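Local coordinates for RNase NGR3 (Nicotiana glutinosa, PDB 1VD1), which probably cleaves RNA as an endonuclease of the RNase T2 family, and binds the mononucleotides AMP and GMP, at residues V14-A19 with I173-L178. Sequence-based numbering, arbitrary orientation.
With AMP (adenosine monophosphate), chain C.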
ATOM      1  N   VAL A  14      -2.651   2.937  -0.769  1.00 10.99           N
ATOM      2  CA  VAL A  14      -1.349   2.792  -0.148  1.00 12.59           C
ATOM      3  C   VAL A  14      -0.717   1.426  -0.338  1.00 12.91           C
ATOM      4  O   VAL A  14      -1.301   0.401   0.015  1.00 11.77           O
ATOM      5  CB  VAL A  14      -1.461   3.102   1.362  1.00 13.03           C
ATOM      6  CG1 VAL A  14      -0.084   3.238   1.988  1.00 11.38           C
ATOM      7  CG2 VAL A  14      -2.270   4.391   1.551  1.00 11.68           C
ATOM      8  N   GLN A  15       0.473   1.428  -0.929  1.00 14.81           N
ATOM      9  CA  GLN A  15       1.222   0.201  -1.144  1.00 14.05           C
ATOM     10  C   GLN A  15       2.443   0.251  -0.246  1.00 14.87           C
ATOM     11  O   GLN A  15       2.862   1.315   0.202  1.00 14.22           O
ATOM     12  CB  GLN A  15       1.636   0.069  -2.603  1.00 15.08           C
ATOM     13  CG  GLN A  15       0.440  -0.014  -3.533  1.00 16.71           C
ATOM     14  CD  GLN A  15       0.844  -0.125  -4.982  1.00 18.67           C
ATOM     15  OE1 GLN A  15       1.355  -1.160  -5.425  1.00 20.23           O
ATOM     16  NE2 GLN A  15       0.627   0.946  -5.730  1.00 16.11           N
ATOM     17  N   GLN A  16       3.030  -0.909   0.001  1.00 14.73           N
ATOM     18  CA  GLN A  16       4.172  -0.989   0.885  1.00 14.72           C
ATOM     19  C   GLN A  16       5.261  -1.855   0.269  1.00 17.86           C
ATOM     20  O   GLN A  16       4.994  -2.675  -0.610  1.00 18.42           O
ATOM     21  CB  GLN A  16       3.690  -1.581   2.208  1.00 18.05           C
ATOM     22  CG  GLN A  16       4.741  -1.862   3.261  1.00 20.49           C
ATOM     23  CD  GLN A  16       4.110  -2.398   4.525  1.00 22.85           C
ATOM     24  OE1 GLN A  16       3.426  -1.669   5.247  1.00 23.53           O
ATOM     25  NE2 GLN A  16       4.310  -3.687   4.790  1.00 22.94           N
ATOM     26  N   TRP A  17       6.495  -1.634   0.705  1.00 16.29           N
ATOM     27  CA  TRP A  17       7.619  -2.435   0.236  1.00 18.68           C
ATOM     28  C   TRP A  17       7.836  -3.392   1.401  1.00 17.59           C
ATOM     29  O   TRP A  17       8.340  -3.000   2.452  1.00 17.67           O
ATOM     30  CB  TRP A  17       8.851  -1.552   0.019  1.00 18.73           C
ATOM     31  CG  TRP A  17      10.022  -2.305  -0.529  1.00 17.45           C
ATOM     32  CD1 TRP A  17      11.259  -2.418   0.033  1.00 17.26           C
ATOM     33  CD2 TRP A  17      10.059  -3.066  -1.739  1.00 18.40           C
ATOM     34  NE1 TRP A  17      12.067  -3.209  -0.752  1.00 17.49           N
ATOM     35  CE2 TRP A  17      11.355  -3.622  -1.846  1.00 18.29           C
ATOM     36  CE3 TRP A  17       9.123  -3.335  -2.745  1.00 18.85           C
ATOM     37  CZ2 TRP A  17      11.737  -4.432  -2.918  1.00 18.21           C
ATOM     38  CZ3 TRP A  17       9.504  -4.143  -3.813  1.00 20.21           C
ATOM     39  CH2 TRP A  17      10.802  -4.681  -3.886  1.00 17.66           C
ATOM     40  N   PRO A  18       7.446  -4.667   1.238  1.00 19.65           N
ATOM     41  CA  PRO A  18       7.606  -5.647   2.316  1.00 20.21           C
ATOM     42  C   PRO A  18       8.963  -5.657   3.007  1.00 20.64           C
ATOM     43  O   PRO A  18       9.042  -5.721   4.233  1.00 20.83           O
ATOM     44  CB  PRO A  18       7.300  -6.973   1.622  1.00 21.36           C
ATOM     45  CG  PRO A  18       6.303  -6.579   0.588  1.00 22.38           C
ATOM     46  CD  PRO A  18       6.915  -5.309   0.023  1.00 19.85           C
ATOM     47  N   ALA A  19      10.027  -5.589   2.219  1.00 22.36           N
ATOM     48  CA  ALA A  19      11.375  -5.615   2.767  1.00 23.42           C
ATOM     49  C   ALA A  19      11.631  -4.513   3.792  1.00 24.67           C
ATOM     50  O   ALA A  19      12.383  -4.710   4.750  1.00 24.35           O
ATOM     51  CB  ALA A  19      12.391  -5.527   1.633  1.00 25.15           C
ATOM     52  N   ILE A 173      12.663   3.443   1.188  1.00 19.26           N
ATOM     53  CA  ILE A 173      11.304   3.612   0.680  1.00 19.90           C
ATOM     54  C   ILE A 173      10.446   2.579   1.408  1.00 19.75           C
ATOM     55  O   ILE A 173      10.718   1.382   1.353  1.00 21.85           O
ATOM     56  CB  ILE A 173      11.228   3.377  -0.849  1.00 20.13           C
ATOM     57  CG1 ILE A 173       9.775   3.511  -1.313  1.00 19.68           C
ATOM     58  CG2 ILE A 173      11.792   1.998  -1.211  1.00 22.70           C
ATOM     59  CD1 ILE A 173       9.592   3.489  -2.818  1.00 20.31           C
ATOM     60  N   TYR A 174       9.414   3.050   2.099  1.00 18.43           N
ATOM     61  CA  TYR A 174       8.551   2.162   2.871  1.00 16.58           C
ATOM     62  C   TYR A 174       7.163   2.033   2.268  1.00 16.85           C
ATOM     63  O   TYR A 174       6.698   0.925   2.002  1.00 15.91           O
ATOM     64  CB  TYR A 174       8.476   2.677   4.309  1.00 17.22           C
ATOM     65  CG  TYR A 174       7.471   1.975   5.192  1.00 18.46           C
ATOM     66  CD1 TYR A 174       7.420   0.580   5.265  1.00 21.67           C
ATOM     67  CD2 TYR A 174       6.574   2.709   5.969  1.00 19.30           C
ATOM     68  CE1 TYR A 174       6.494  -0.062   6.093  1.00 21.32           C
ATOM     69  CE2 TYR A 174       5.651   2.080   6.793  1.00 20.58           C
ATOM     70  CZ  TYR A 174       5.615   0.699   6.852  1.00 23.07           C
ATOM     71  OH  TYR A 174       4.695   0.086   7.671  1.00 23.74           O
ATOM     72  N   GLN A 175       6.490   3.159   2.055  1.00 13.95           N
ATOM     73  CA  GLN A 175       5.164   3.118   1.449  1.00 13.99           C
ATOM     74  C   GLN A 175       4.986   4.127   0.322  1.00 15.97           C
ATOM     75  O   GLN A 175       5.628   5.181   0.299  1.00 14.74           O
ATOM     76  CB  GLN A 175       4.081   3.300   2.515  1.00 14.28           C
ATOM     77  CG  GLN A 175       4.000   2.085   3.426  1.00 15.50           C
ATOM     78  CD  GLN A 175       2.790   2.093   4.328  1.00 16.76           C
ATOM     79  OE1 GLN A 175       2.168   1.053   4.543  1.00 19.83           O
ATOM     80  NE2 GLN A 175       2.450   3.260   4.866  1.00 16.92           N
ATOM     81  N   VAL A 176       4.114   3.783  -0.620  1.00 14.56           N
ATOM     82  CA  VAL A 176       3.843   4.633  -1.770  1.00 13.51           C
ATOM     83  C   VAL A 176       2.360   4.976  -1.817  1.00 14.48           C
ATOM     84  O   VAL A 176       1.503   4.090  -1.858  1.00 15.31           O
ATOM     85  CB  VAL A 176       4.259   3.930  -3.085  1.00 13.70           C
ATOM     86  CG1 VAL A 176       3.912   4.800  -4.291  1.00 13.69           C
ATOM     87  CG2 VAL A 176       5.748   3.631  -3.049  1.00 13.57           C
ATOM     88  N   TYR A 177       2.068   6.274  -1.808  1.00 13.33           N
ATOM     89  CA  TYR A 177       0.698   6.754  -1.829  1.00 15.11           C
ATOM     90  C   TYR A 177       0.309   7.292  -3.192  1.00 16.81           C
ATOM     91  O   TYR A 177       1.017   8.113  -3.770  1.00 17.42           O
ATOM     92  CB  TYR A 177       0.491   7.888  -0.814  1.00 13.40           C
ATOM     93  CG  TYR A 177       0.589   7.478   0.634  1.00 15.11           C
ATOM     94  CD1 TYR A 177       1.792   7.041   1.172  1.00 15.84           C
ATOM     95  CD2 TYR A 177      -0.517   7.569   1.476  1.00 19.92           C
ATOM     96  CE1 TYR A 177       1.902   6.707   2.514  1.00 19.93           C
ATOM     97  CE2 TYR A 177      -0.421   7.235   2.823  1.00 20.19           C
ATOM     98  CZ  TYR A 177       0.794   6.806   3.335  1.00 21.04           C
ATOM     99  OH  TYR A 177       0.909   6.486   4.674  1.00 23.60           O
ATOM    100  N   LEU A 178      -0.827   6.820  -3.687  1.00 15.59           N
ATOM    101  CA  LEU A 178      -1.387   7.279  -4.950  1.00 17.25           C
ATOM    102  C   LEU A 178      -2.841   7.569  -4.620  1.00 16.06           C
ATOM    103  O   LEU A 178      -3.410   6.958  -3.708  1.00 17.65           O
ATOM    104  CB  LEU A 178      -1.308   6.195  -6.035  1.00 15.83           C
ATOM    105  CG  LEU A 178       0.060   5.927  -6.665  1.00 18.64           C
ATOM    106  CD1 LEU A 178      -0.035   4.732  -7.620  1.00 16.54           C
ATOM    107  CD2 LEU A 178       0.526   7.177  -7.407  1.00 17.09           C
TER
HETATM  108  P   AMP C 296       2.608   1.953  10.042  1.00 52.93           P
HETATM  109  O1P AMP C 296       2.890   3.383  10.227  1.00 54.99           O
HETATM  110  O2P AMP C 296       3.664   1.073  10.624  1.00 54.33           O
HETATM  111  O3P AMP C 296       2.327   1.610   8.576  1.00 53.39           O
HETATM  112  O5' AMP C 296       1.232   1.725  10.912  1.00 51.93           O
HETATM  113  C5' AMP C 296       0.199   0.819  10.414  1.00 48.03           C
HETATM  114  C4' AMP C 296      -0.079  -0.256  11.509  1.00 44.60           C
HETATM  115  O4' AMP C 296      -0.434  -1.513  10.819  1.00 43.77           O
HETATM  116  C3' AMP C 296       1.238  -0.588  12.499  1.00 43.22           C
HETATM  117  O3' AMP C 296       0.641  -0.868  13.862  1.00 43.39           O
HETATM  118  C2' AMP C 296       1.837  -1.866  11.739  1.00 42.03           C
HETATM  119  O2' AMP C 296       2.408  -2.848  12.588  1.00 42.77           O
HETATM  120  C1' AMP C 296       0.582  -2.523  10.957  1.00 40.19           C
HETATM  121  N9  AMP C 296       0.979  -2.976   9.605  1.00 36.56           N
HETATM  122  C8  AMP C 296       1.534  -2.220   8.553  1.00 35.42           C
HETATM  123  N7  AMP C 296       1.954  -2.900   7.466  1.00 33.10           N
HETATM  124  C5  AMP C 296       1.545  -4.181   7.841  1.00 31.60           C
HETATM  125  C6  AMP C 296       1.679  -5.427   7.173  1.00 31.68           C
HETATM  126  N6  AMP C 296       2.304  -5.461   5.945  1.00 26.31           N
HETATM  127  N1  AMP C 296       1.148  -6.535   7.843  1.00 29.73           N
HETATM  128  C2  AMP C 296       0.486  -6.443   9.017  1.00 30.75           C
HETATM  129  N3  AMP C 296       0.316  -5.305   9.722  1.00 31.60           N
HETATM  130  C4  AMP C 296       0.893  -4.233   9.106  1.00 33.69           C
HETATM  131  O   HOH W   1       0.057   3.240  -4.108  1.00 14.27           O
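Gln16 and Tyr174 both carry CG anti to the backbone N (chi1 175° and 172°), and these torsions send an amide and a phenol out from two antiparallel strands to meet beside a bound AMP. The side chains slant across each other with their planes 21° apart, and Gln16 CG lies 3.8 Å from Tyr174 CE1. On that same side of the ring Gln175 CG sits over its centre, 3.6 Å above the plane; Tyr174 and Gln175 together face Glu162 in a classic beta bulge. Farther along the same face of the sheet, Val14 CG1 rests on the middle of the Tyr177 ring in a CH-pi contact, 4.0 Å from the centroid.

The backbones hold this register. Gln15 and Val176 form a hydrogen-bonded pair: Gln15 N reaches Val176 O almost straight at 3.0 Å, while Val176 N approaches Gln15 O from above its carbonyl plane. Past the strand end, Trp17 N still binds Tyr174 O at 2.9 Å. On the opposite face, beneath helix 125-130, a water links Gln15 NE2 to Val176 O, giving that carbonyl a second donor; Ser123 also bonds the amide.

Gln175 is bonded to both His43, a predicted active-site residue, and Glu162, which probably fixes the turn of its amide and helps orient the imidazole. Tyr174 OH donates to AMP O3P at 3.0 Å. Replacing Gln16 with alanine is likely to open a gap beside the Tyr174 ring and leave the adenine without its neighbouring amide. One strand pair of the T2 fold thus sets groups for base and phosphate side by side, consistent with nucleotide recognition built directly onto the central sheet.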